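Local coordinates for N-terminal acetyltransferase-like protein (Chaetomium thermophilum, PDB 5NNP) that probably serves as the helical-repeat auxiliary subunit of an N-terminal acetyltransferase complex, supporting transfer of acetyl groups to protein N termini, at residues R538-V541 with D542-W546; E522-F525 with D526-F530; I154-H157 with L158-N161; L191-K194 with N195-A199. All blocks are in the same frame, centred on the assembly; numbering follows the deposited sequence.

Contacts 1 and 4 lie within helices 537-547 and 185-200, and contact 3 spans the last turn of helix 146-159 and the residues just after it; the three helices pack on one another. Contact 2 instead sits at the junction of helices 503-523 and 527-534, just ahead of helix 537-547 in the chain. Contacts 1, 2 and 4 are buried, whereas contact 3 is partly exposed. Contacts 1 and 4 share their chemistry, a tyrosine face covered by an aliphatic methyl one turn on; contact 3 relies on glycine and backbone capping, and contact 2 on waters and polar side chains. Contact 1 touches all three others, while contacts 2 and 3 do not meet, their centres being about 17 Å apart.

Contact 1: R538-V541 with D542-W546; sequences RAYV and DMVRW
The amides of Asp542, Met543, Val544 and Arg545 bond in regular alpha-helical fashion to the carbonyls of Arg538, Ala539, Tyr540 and Val541, each four residues back; the straightest bond, Val544 N to Tyr540 O, is 3.0 Å long with an angle of 176° at the hydrogen. The helix, 537-547, belongs to the all-helical array of the NatA auxiliary subunit family, related to TPR proteins. One turn after Tyr540, Val544 lays its CG2 methyl over one face of the ring, a CH-pi contact with CG2 3.8 Å from the Tyr540 ring centroid, shifted toward the hydroxyl end. The ring reaches there because CG stands opposite the backbone N (chi1 172°), so that it leans along the helix toward its later residues. Met543, its chain bent at chi2 and chi3, brings CE obliquely to the ring, 4.1 Å from Tyr540 CE1. A flexible thioether and a beta-branched valine thus both suit a buried aromatic, whose OH is bonded to His528 ND1. With a phenylalanine here, the apolar packing could persist, but His528 ND1 would probably be left without its hydroxyl partner. On another side of the helix, Val541 and Arg545 run alongside each other. Arginine serves both needs at this position: its aliphatic part packs on valine while its charged end forms a salt bridge with Glu200. Val541 CG1 lies over one face of the guanidinium, 3.7 Å from Arg545 NE.

Contact 2: E522-F525 with D526-F530; sequences EDQF and DFHSF
A tight turn carries the chain from helix 503-523 into helix 527-534, and Gln524 and Phe527 close it: Phe527 N donates to Gln524 O at 3.2 Å, coming from above the carbonyl plane. The same oxygen faces His528, sitting 3.4 Å over the centre of the imidazole. This is contact with the ring's face and not a hydrogen bond; His528 NE2 turns instead to Gln124, on helix 112-124. Short connections of this kind join successive helices in TPR-like arrays, and here two waters fill in the bonding where helical pairing lapses. One receives a bond from Asp526 N at 2.8 Å and donates to Asp523 O; the other does likewise for Ser529 N and Phe525 O, donating to the latter at 2.7 Å. The Phe527 ring turns an edge to Asp523 O, and phenylalanine suits the place because it packs on an apolar side chain of another protein's chain. The amide of Gln524 is bonded at both ends, NE2 to Gln521 O and OE1 to Arg126. Asp526 sets OD1 at the edge of the Phe525 ring, in its plane. Its OD2 leaves this turn altogether, forming a salt bridge with a basic side chain on the chain of another protein.

Contact 3: I154-H157 with L158-N161; sequences IAYH and LEGN
Leu158 runs alongside Ile154, one turn earlier on helix 146-159, both side chains pointing the same way. Its CB lies 3.6 Å from Ile154 O, the carbonyl oxygen that also accepts the hydrogen bond of Leu158 N. Next, CG stands opposite Leu158's own carbonyl carbon (chi1 -66°), which draws it back along the helix to within 4.1 Å of Ile154 CG2. At the tip the two methyls divide: CD1 meets Ile154 CG2 at 3.9 Å and also Val544 of helix 537-547, while CD2 reaches Val541 of that helix. Leucine suits the place because its fork touches its own helix and a neighbour at once. On a different side, Tyr156 has Glu159 and Asn161 beside it. Glu159 OE2 lies at the ring's edge in its plane, 3.8 Å from Tyr156 CD1, with ring and carboxylate planes 28° apart. The Tyr156 side chain also packs against Ala165 and Ile168 of helix 162-175. Two backbone bonds close the helix: Asn161 N to Tyr156 O at 2.9 Å and, inside it, Gly160 N to His157 O at 3.1 Å. At the positive phi of Gly160 (99°) a side-chain carbon would collide with the carbonyl oxygen of Glu159, so glycine is the natural residue. Asn161 then caps the next helix, its OD1 accepting a bond from Lys164 N. This is the Schellman motif followed directly by an asparagine N-cap, a compact way of joining consecutive helices.

Contact 4: L191-K194 with N195-A199; sequences LLYK and NTIIA
Tyr193 offers one face of its ring to Ile197, whose CD1 methyl sits over it in a CH-pi contact, 3.8 Å from the Tyr193 ring centroid and 19° off the ring normal. The methyl is shifted toward the hydroxyl end, with Ile197 CD1 3.6 Å from Tyr193 CZ. Ile197 sends CG1 back along the helix, opposite its own carbonyl carbon (chi1 -74°), and an extended chi2 carries CD1 out over the ring. Isoleucine is apt here: its longer branch carries a methyl far enough to cover the ring of the tyrosine one turn earlier. Tyr193 O is held by two donors, Ile197 N at 3.0 Å and the hydroxyl of Thr196, which gives its proton to that oxygen at 2.7 Å between Thr196 OG1 and Tyr193 O. Threonine can thus spend its hydroxyl on its own helix while its CG2 methyl packs on Arg538. Were an alanine to take the place of Tyr193, Ile197 CD1 would probably lose its apolar platform and His157 ND1 the phenol that bonds to it. Lys194 and Asn195 are buried but satisfied: the extended lysine brings NZ to Thr170, and the asparagine amide bonds to Tyr231 OH and Ala207 O. Helix 185-200 accordingly lies with Tyr193 between helices 146-159 and 537-547, while Leu192 and Asn195 pack on helix 221-234 and Ile198 on helix 204-214.

Contact 1: R538-V541 with D542-W546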
loop_
_atom_site.group_PDB
_atom_site.type_symbol
_atom_site.label_atom_id
_atom_site.label_comp_id
_atom_site.label_asym_id
_atom_site.label_seq_id
_atom_site.Cartn_x
_atom_site.Cartn_y
_atom_site.Cartn_z
ATOM N N ARG A 538 14.300 -4.687 -8.947
ATOM C CA ARG A 538 14.199 -3.735 -7.850
ATOM C C ARG A 538 12.736 -3.551 -7.379
ATOM O O ARG A 538 12.479 -3.467 -6.177
ATOM C CB ARG A 538 14.823 -2.396 -8.257
ATOM C CG ARG A 538 16.340 -2.449 -8.405
ATOM C CD ARG A 538 16.871 -1.225 -9.128
ATOM N NE ARG A 538 16.252 -1.091 -10.441
ATOM C CZ ARG A 538 15.759 0.043 -10.919
ATOM N NH1 ARG A 538 15.841 1.143 -10.197
ATOM N NH2 ARG A 538 15.203 0.078 -12.125
ATOM N N ALA A 539 11.778 -3.534 -8.305
ATOM C CA ALA A 539 10.387 -3.369 -7.901
ATOM C C ALA A 539 9.953 -4.570 -7.086
ATOM O O ALA A 539 9.268 -4.421 -6.063
ATOM C CB ALA A 539 9.455 -3.166 -9.115
ATOM N N TYR A 540 10.351 -5.757 -7.538
ATOM C CA TYR A 540 10.031 -6.972 -6.804
ATOM C C TYR A 540 10.534 -6.898 -5.349
ATOM O O TYR A 540 9.791 -7.207 -4.409
ATOM C CB TYR A 540 10.616 -8.207 -7.491
ATOM C CG TYR A 540 10.461 -9.451 -6.650
ATOM C CD1 TYR A 540 9.272 -10.164 -6.646
ATOM C CD2 TYR A 540 11.497 -9.897 -5.834
ATOM C CE1 TYR A 540 9.125 -11.292 -5.871
ATOM C CE2 TYR A 540 11.359 -11.016 -5.054
ATOM C CZ TYR A 540 10.169 -11.718 -5.068
ATOM O OH TYR A 540 10.022 -12.843 -4.275
ATOM N N VAL A 541 11.787 -6.486 -5.168
ATOM C CA VAL A 541 12.360 -6.428 -3.838
ATOM C C VAL A 541 11.688 -5.323 -3.028
ATOM O O VAL A 541 11.577 -5.443 -1.817
ATOM C CB VAL A 541 13.889 -6.202 -3.856
ATOM C CG1 VAL A 541 14.386 -5.953 -2.437
ATOM C CG2 VAL A 541 14.603 -7.398 -4.445
ATOM N N ASP A 542 11.236 -4.259 -3.694
ATOM C CA ASP A 542 10.431 -3.225 -3.029
ATOM C C ASP A 542 9.125 -3.795 -2.496
ATOM O O ASP A 542 8.693 -3.469 -1.387
ATOM C CB ASP A 542 10.103 -2.072 -3.970
ATOM C CG ASP A 542 11.231 -1.089 -4.098
ATOM O OD1 ASP A 542 12.069 -1.037 -3.179
ATOM O OD2 ASP A 542 11.266 -0.358 -5.114
ATOM N N MET A 543 8.496 -4.637 -3.302
ATOM C CA MET A 543 7.212 -5.202 -2.940
ATOM C C MET A 543 7.343 -6.106 -1.723
ATOM O O MET A 543 6.627 -5.936 -0.734
ATOM C CB MET A 543 6.626 -5.967 -4.118
ATOM C CG MET A 543 5.287 -6.567 -3.794
ATOM S SD MET A 543 5.068 -8.194 -4.516
ATOM C CE MET A 543 6.392 -9.063 -3.735
ATOM N N VAL A 544 8.277 -7.051 -1.810
ATOM C CA VAL A 544 8.611 -7.949 -0.719
ATOM C C VAL A 544 8.839 -7.209 0.613
ATOM O O VAL A 544 8.315 -7.599 1.657
ATOM C CB VAL A 544 9.882 -8.768 -1.051
ATOM C CG1 VAL A 544 10.390 -9.488 0.206
ATOM C CG2 VAL A 544 9.598 -9.763 -2.194
ATOM N N ARG A 545 9.624 -6.140 0.569
ATOM C CA ARG A 545 9.929 -5.402 1.780
ATOM C C ARG A 545 8.698 -4.666 2.311
ATOM O O ARG A 545 8.494 -4.613 3.521
ATOM C CB ARG A 545 11.094 -4.440 1.536
ATOM C CG ARG A 545 12.430 -5.185 1.400
ATOM C CD ARG A 545 13.578 -4.290 0.953
ATOM N NE ARG A 545 14.854 -4.986 1.069
ATOM C CZ ARG A 545 16.021 -4.478 0.700
ATOM N NH1 ARG A 545 16.069 -3.255 0.179
ATOM N NH2 ARG A 545 17.133 -5.198 0.856
ATOM N N TRP A 546 7.872 -4.125 1.417
ATOM C CA TRP A 546 6.600 -3.542 1.828
ATOM C C TRP A 546 5.689 -4.594 2.452
ATOM O O TRP A 546 5.091 -4.370 3.499
ATOM C CB TRP A 546 5.892 -2.882 0.653
ATOM C CG TRP A 546 4.434 -2.716 0.894
ATOM C CD1 TRP A 546 3.837 -1.971 1.876
ATOM C CD2 TRP A 546 3.374 -3.301 0.136
ATOM N NE1 TRP A 546 2.470 -2.067 1.778
ATOM C CE2 TRP A 546 2.163 -2.883 0.719
ATOM C CE3 TRP A 546 3.331 -4.138 -0.978
ATOM C CZ2 TRP A 546 0.923 -3.283 0.224
ATOM C CZ3 TRP A 546 2.095 -4.530 -1.470
ATOM C CH2 TRP A 546 0.911 -4.103 -0.869
#

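Contact 2: E522-F525 with D526-F530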
loop_
_atom_site.group_PDB
_atom_site.type_symbol
_atom_site.label_atom_id
_atom_site.label_comp_id
_atom_site.label_asym_id
_atom_site.label_seq_id
_atom_site.Cartn_x
_atom_site.Cartn_y
_atom_site.Cartn_z
ATOM N N GLU A 522 -1.516 -12.496 0.371
ATOM C CA GLU A 522 -1.473 -13.664 -0.478
ATOM C C GLU A 522 -1.288 -13.230 -1.939
ATOM O O GLU A 522 -0.859 -14.017 -2.796
ATOM C CB GLU A 522 -2.738 -14.499 -0.290
ATOM C CG GLU A 522 -2.739 -15.786 -1.090
ATOM C CD GLU A 522 -3.926 -16.691 -0.761
ATOM O OE1 GLU A 522 -4.149 -17.669 -1.516
ATOM O OE2 GLU A 522 -4.625 -16.436 0.253
ATOM N N ASP A 523 -1.580 -11.957 -2.194
ATOM C CA ASP A 523 -1.487 -11.388 -3.534
ATOM C C ASP A 523 -0.067 -11.419 -4.108
ATOM O O ASP A 523 0.115 -11.467 -5.320
ATOM C CB ASP A 523 -2.013 -9.944 -3.537
ATOM C CG ASP A 523 -3.524 -9.881 -3.662
ATOM O OD1 ASP A 523 -4.114 -10.899 -4.093
ATOM O OD2 ASP A 523 -4.125 -8.831 -3.339
ATOM N N GLN A 524 0.936 -11.403 -3.240
ATOM C CA GLN A 524 2.320 -11.374 -3.687
ATOM C C GLN A 524 2.761 -12.750 -4.235
ATOM O O GLN A 524 3.859 -12.891 -4.775
ATOM C CB GLN A 524 3.217 -10.952 -2.533
ATOM C CG GLN A 524 3.239 -12.015 -1.451
ATOM C CD GLN A 524 4.082 -11.643 -0.248
ATOM O OE1 GLN A 524 5.229 -11.215 -0.376
ATOM N NE2 GLN A 524 3.516 -11.819 0.929
ATOM N N PHE A 525 1.883 -13.746 -4.121
ATOM C CA PHE A 525 2.239 -15.143 -4.354
ATOM C C PHE A 525 2.682 -15.461 -5.792
ATOM O O PHE A 525 3.712 -16.098 -6.015
ATOM C CB PHE A 525 1.059 -16.043 -3.966
ATOM C CG PHE A 525 1.414 -17.512 -3.860
ATOM C CD1 PHE A 525 1.432 -18.326 -4.982
ATOM C CD2 PHE A 525 1.743 -18.071 -2.641
ATOM C CE1 PHE A 525 1.756 -19.677 -4.882
ATOM C CE2 PHE A 525 2.072 -19.415 -2.536
ATOM C CZ PHE A 525 2.078 -20.221 -3.656
ATOM N N ASP A 526 1.896 -15.039 -6.766
ATOM C CA ASP A 526 2.202 -15.332 -8.166
ATOM C C ASP A 526 3.377 -14.511 -8.687
ATOM O O ASP A 526 3.909 -14.800 -9.750
ATOM C CB ASP A 526 0.988 -15.057 -9.049
ATOM C CG ASP A 526 -0.174 -15.978 -8.763
ATOM O OD1 ASP A 526 0.049 -17.082 -8.232
ATOM O OD2 ASP A 526 -1.318 -15.604 -9.100
ATOM N N PHE A 527 3.780 -13.489 -7.941
ATOM C CA PHE A 527 4.782 -12.551 -8.436
ATOM C C PHE A 527 6.222 -12.979 -8.147
ATOM O O PHE A 527 7.142 -12.509 -8.812
ATOM C CB PHE A 527 4.504 -11.151 -7.880
ATOM C CG PHE A 527 3.284 -10.526 -8.474
ATOM C CD1 PHE A 527 3.296 -10.104 -9.802
ATOM C CD2 PHE A 527 2.110 -10.410 -7.745
ATOM C CE1 PHE A 527 2.156 -9.545 -10.398
ATOM C CE2 PHE A 527 0.965 -9.856 -8.321
ATOM C CZ PHE A 527 0.981 -9.422 -9.657
ATOM N N HIS A 528 6.417 -13.883 -7.187
ATOM C CA HIS A 528 7.744 -14.462 -6.969
ATOM C C HIS A 528 8.270 -15.033 -8.295
ATOM O O HIS A 528 9.450 -14.905 -8.600
ATOM C CB HIS A 528 7.716 -15.552 -5.892
ATOM C CG HIS A 528 7.025 -15.132 -4.614
ATOM N ND1 HIS A 528 7.354 -13.991 -3.934
ATOM C CD2 HIS A 528 6.036 -15.734 -3.912
ATOM C CE1 HIS A 528 6.577 -13.885 -2.859
ATOM N NE2 HIS A 528 5.785 -14.928 -2.821
ATOM N N SER A 529 7.384 -15.628 -9.094
ATOM C CA SER A 529 7.758 -16.145 -10.417
ATOM C C SER A 529 7.666 -15.103 -11.513
ATOM O O SER A 529 8.517 -15.017 -12.387
ATOM C CB SER A 529 6.867 -17.313 -10.794
ATOM O OG SER A 529 7.069 -18.363 -9.880
ATOM N N PHE A 530 6.592 -14.331 -11.463
ATOM C CA PHE A 530 6.269 -13.404 -12.519
ATOM C C PHE A 530 7.333 -12.319 -12.689
ATOM O O PHE A 530 7.702 -11.967 -13.819
ATOM C CB PHE A 530 4.917 -12.773 -12.247
ATOM C CG PHE A 530 4.403 -11.972 -13.391
ATOM C CD1 PHE A 530 3.845 -12.593 -14.482
ATOM C CD2 PHE A 530 4.493 -10.594 -13.383
ATOM C CE1 PHE A 530 3.380 -11.852 -15.543
ATOM C CE2 PHE A 530 4.033 -9.861 -14.430
ATOM C CZ PHE A 530 3.475 -10.489 -15.517
HETATM O O HOH W 1 -0.681 -13.970 -6.430
HETATM O O HOH W 2 5.200 -17.156 -8.018
#

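Contact 3: I154-H157 with L158-N161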
loop_
_atom_site.group_PDB
_atom_site.type_symbol
_atom_site.label_atom_id
_atom_site.label_comp_id
_atom_site.label_asym_id
_atom_site.label_seq_id
_atom_site.Cartn_x
_atom_site.Cartn_y
_atom_site.Cartn_z
ATOM N N ILE A 154 18.623 -12.941 -5.869
ATOM C CA ILE A 154 17.547 -12.390 -5.047
ATOM C C ILE A 154 17.412 -13.135 -3.708
ATOM O O ILE A 154 17.276 -12.504 -2.653
ATOM C CB ILE A 154 16.198 -12.422 -5.792
ATOM C CG1 ILE A 154 16.196 -11.401 -6.931
ATOM C CG2 ILE A 154 15.053 -12.143 -4.853
ATOM C CD1 ILE A 154 15.283 -11.772 -8.065
ATOM N N ALA A 155 17.470 -14.467 -3.745
ATOM C CA ALA A 155 17.342 -15.266 -2.527
ATOM C C ALA A 155 18.450 -14.928 -1.543
ATOM O O ALA A 155 18.205 -14.783 -0.336
ATOM C CB ALA A 155 17.367 -16.732 -2.843
ATOM N N TYR A 156 19.672 -14.810 -2.060
ATOM C CA TYR A 156 20.807 -14.434 -1.222
ATOM C C TYR A 156 20.609 -13.038 -0.637
ATOM O O TYR A 156 20.821 -12.813 0.552
ATOM C CB TYR A 156 22.105 -14.467 -2.025
ATOM C CG TYR A 156 22.771 -15.813 -2.113
ATOM C CD1 TYR A 156 22.895 -16.629 -0.998
ATOM C CD2 TYR A 156 23.305 -16.258 -3.311
ATOM C CE1 TYR A 156 23.535 -17.868 -1.088
ATOM C CE2 TYR A 156 23.922 -17.473 -3.411
ATOM C CZ TYR A 156 24.039 -18.277 -2.309
ATOM O OH TYR A 156 24.661 -19.490 -2.456
ATOM N N HIS A 157 20.204 -12.113 -1.502
ATOM C CA HIS A 157 19.934 -10.721 -1.151
ATOM C C HIS A 157 18.907 -10.583 -0.028
ATOM O O HIS A 157 19.141 -9.883 0.964
ATOM C CB HIS A 157 19.455 -9.977 -2.396
ATOM C CG HIS A 157 19.353 -8.497 -2.211
ATOM N ND1 HIS A 157 18.681 -7.687 -3.099
ATOM C CD2 HIS A 157 19.826 -7.685 -1.239
ATOM C CE1 HIS A 157 18.745 -6.433 -2.680
ATOM N NE2 HIS A 157 19.431 -6.404 -1.555
ATOM N N LEU A 158 17.772 -11.260 -0.180
ATOM C CA LEU A 158 16.714 -11.179 0.817
ATOM C C LEU A 158 17.133 -11.892 2.097
ATOM O O LEU A 158 16.598 -11.598 3.168
ATOM C CB LEU A 158 15.411 -11.770 0.281
ATOM C CG LEU A 158 14.752 -11.025 -0.892
ATOM C CD1 LEU A 158 13.440 -11.706 -1.304
ATOM C CD2 LEU A 158 14.524 -9.554 -0.536
ATOM N N GLU A 159 18.077 -12.831 1.980
ATOM C CA GLU A 159 18.581 -13.571 3.136
ATOM C C GLU A 159 19.532 -12.723 3.954
ATOM O O GLU A 159 19.863 -13.082 5.077
ATOM C CB GLU A 159 19.311 -14.864 2.710
ATOM C CG GLU A 159 19.814 -15.726 3.883
ATOM C CD GLU A 159 20.692 -16.913 3.457
ATOM O OE1 GLU A 159 20.584 -18.001 4.071
ATOM O OE2 GLU A 159 21.515 -16.763 2.531
ATOM N N GLY A 160 20.005 -11.623 3.380
ATOM C CA GLY A 160 21.006 -10.798 4.048
ATOM C C GLY A 160 22.434 -11.039 3.574
ATOM O O GLY A 160 23.354 -10.363 4.015
ATOM N N ASN A 161 22.624 -11.997 2.666
ATOM C CA ASN A 161 23.939 -12.277 2.103
ATOM C C ASN A 161 24.206 -11.443 0.843
ATOM O O ASN A 161 24.182 -11.955 -0.285
ATOM C CB ASN A 161 24.062 -13.774 1.790
ATOM C CG ASN A 161 25.497 -14.237 1.696
ATOM O OD1 ASN A 161 26.404 -13.442 1.462
ATOM N ND2 ASN A 161 25.709 -15.541 1.867
#

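Contact 4: L191-K194 with N195-A199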
loop_
_atom_site.group_PDB
_atom_site.type_symbol
_atom_site.label_atom_id
_atom_site.label_comp_id
_atom_site.label_asym_id
_atom_site.label_seq_id
_atom_site.Cartn_x
_atom_site.Cartn_y
_atom_site.Cartn_z
ATOM N N LEU A 191 21.654 -4.767 -14.287
ATOM C CA LEU A 191 22.743 -3.865 -13.915
ATOM C C LEU A 191 22.331 -2.944 -12.755
ATOM O O LEU A 191 23.086 -2.763 -11.798
ATOM C CB LEU A 191 23.184 -3.038 -15.112
ATOM C CG LEU A 191 23.939 -3.782 -16.218
ATOM C CD1 LEU A 191 23.944 -2.973 -17.496
ATOM C CD2 LEU A 191 25.369 -4.121 -15.800
ATOM N N LEU A 192 21.124 -2.387 -12.814
ATOM C CA LEU A 192 20.715 -1.486 -11.756
ATOM C C LEU A 192 20.517 -2.234 -10.434
ATOM O O LEU A 192 20.868 -1.734 -9.363
ATOM C CB LEU A 192 19.443 -0.748 -12.151
ATOM C CG LEU A 192 19.549 0.247 -13.314
ATOM C CD1 LEU A 192 18.172 0.838 -13.628
ATOM C CD2 LEU A 192 20.563 1.368 -13.040
ATOM N N TYR A 193 19.964 -3.435 -10.507
ATOM C CA TYR A 193 19.764 -4.240 -9.303
ATOM C C TYR A 193 21.091 -4.495 -8.578
ATOM O O TYR A 193 21.200 -4.256 -7.364
ATOM C CB TYR A 193 19.065 -5.560 -9.648
ATOM C CG TYR A 193 18.856 -6.491 -8.469
ATOM C CD1 TYR A 193 18.232 -6.053 -7.311
ATOM C CD2 TYR A 193 19.267 -7.821 -8.526
ATOM C CE1 TYR A 193 18.040 -6.909 -6.226
ATOM C CE2 TYR A 193 19.073 -8.686 -7.456
ATOM C CZ TYR A 193 18.462 -8.227 -6.308
ATOM O OH TYR A 193 18.279 -9.092 -5.251
ATOM N N LYS A 194 22.100 -4.949 -9.325
ATOM C CA LYS A 194 23.459 -5.108 -8.794
ATOM C C LYS A 194 23.982 -3.794 -8.211
ATOM O O LYS A 194 24.595 -3.789 -7.139
ATOM C CB LYS A 194 24.421 -5.617 -9.876
ATOM C CG LYS A 194 25.924 -5.651 -9.440
ATOM C CD LYS A 194 26.873 -6.036 -10.600
ATOM C CE LYS A 194 28.312 -6.097 -10.177
ATOM N NZ LYS A 194 29.262 -6.358 -11.322
ATOM N N ASN A 195 23.750 -2.683 -8.911
ATOM C CA ASN A 195 24.176 -1.385 -8.394
ATOM C C ASN A 195 23.545 -1.093 -7.028
ATOM O O ASN A 195 24.244 -0.681 -6.105
ATOM C CB ASN A 195 23.855 -0.244 -9.371
ATOM C CG ASN A 195 24.522 1.083 -8.962
ATOM O OD1 ASN A 195 23.929 1.891 -8.240
ATOM N ND2 ASN A 195 25.774 1.296 -9.412
ATOM N N THR A 196 22.238 -1.312 -6.883
ATOM C CA THR A 196 21.619 -1.048 -5.590
ATOM C C THR A 196 22.234 -1.962 -4.532
ATOM O O THR A 196 22.366 -1.575 -3.375
ATOM C CB THR A 196 20.087 -1.224 -5.611
ATOM O OG1 THR A 196 19.745 -2.588 -5.891
ATOM C CG2 THR A 196 19.455 -0.316 -6.640
ATOM N N ILE A 197 22.647 -3.159 -4.935
ATOM C CA ILE A 197 23.234 -4.103 -3.980
ATOM C C ILE A 197 24.589 -3.618 -3.470
ATOM O O ILE A 197 24.871 -3.697 -2.273
ATOM C CB ILE A 197 23.356 -5.517 -4.592
ATOM C CG1 ILE A 197 21.963 -6.144 -4.644
ATOM C CG2 ILE A 197 24.287 -6.392 -3.767
ATOM C CD1 ILE A 197 21.865 -7.454 -5.402
ATOM N N ILE A 198 25.412 -3.098 -4.372
ATOM C CA ILE A 198 26.676 -2.498 -3.973
ATOM C C ILE A 198 26.480 -1.365 -2.960
ATOM O O ILE A 198 27.217 -1.256 -1.994
ATOM C CB ILE A 198 27.441 -1.953 -5.190
ATOM C CG1 ILE A 198 27.779 -3.096 -6.154
ATOM C CG2 ILE A 198 28.709 -1.222 -4.739
ATOM C CD1 ILE A 198 28.500 -2.667 -7.439
ATOM N N ALA A 199 25.475 -0.526 -3.165
ATOM C CA ALA A 199 25.259 0.591 -2.262
ATOM C C ALA A 199 24.747 0.081 -0.917
ATOM O O ALA A 199 25.204 0.520 0.136
ATOM C CB ALA A 199 24.297 1.599 -2.872
#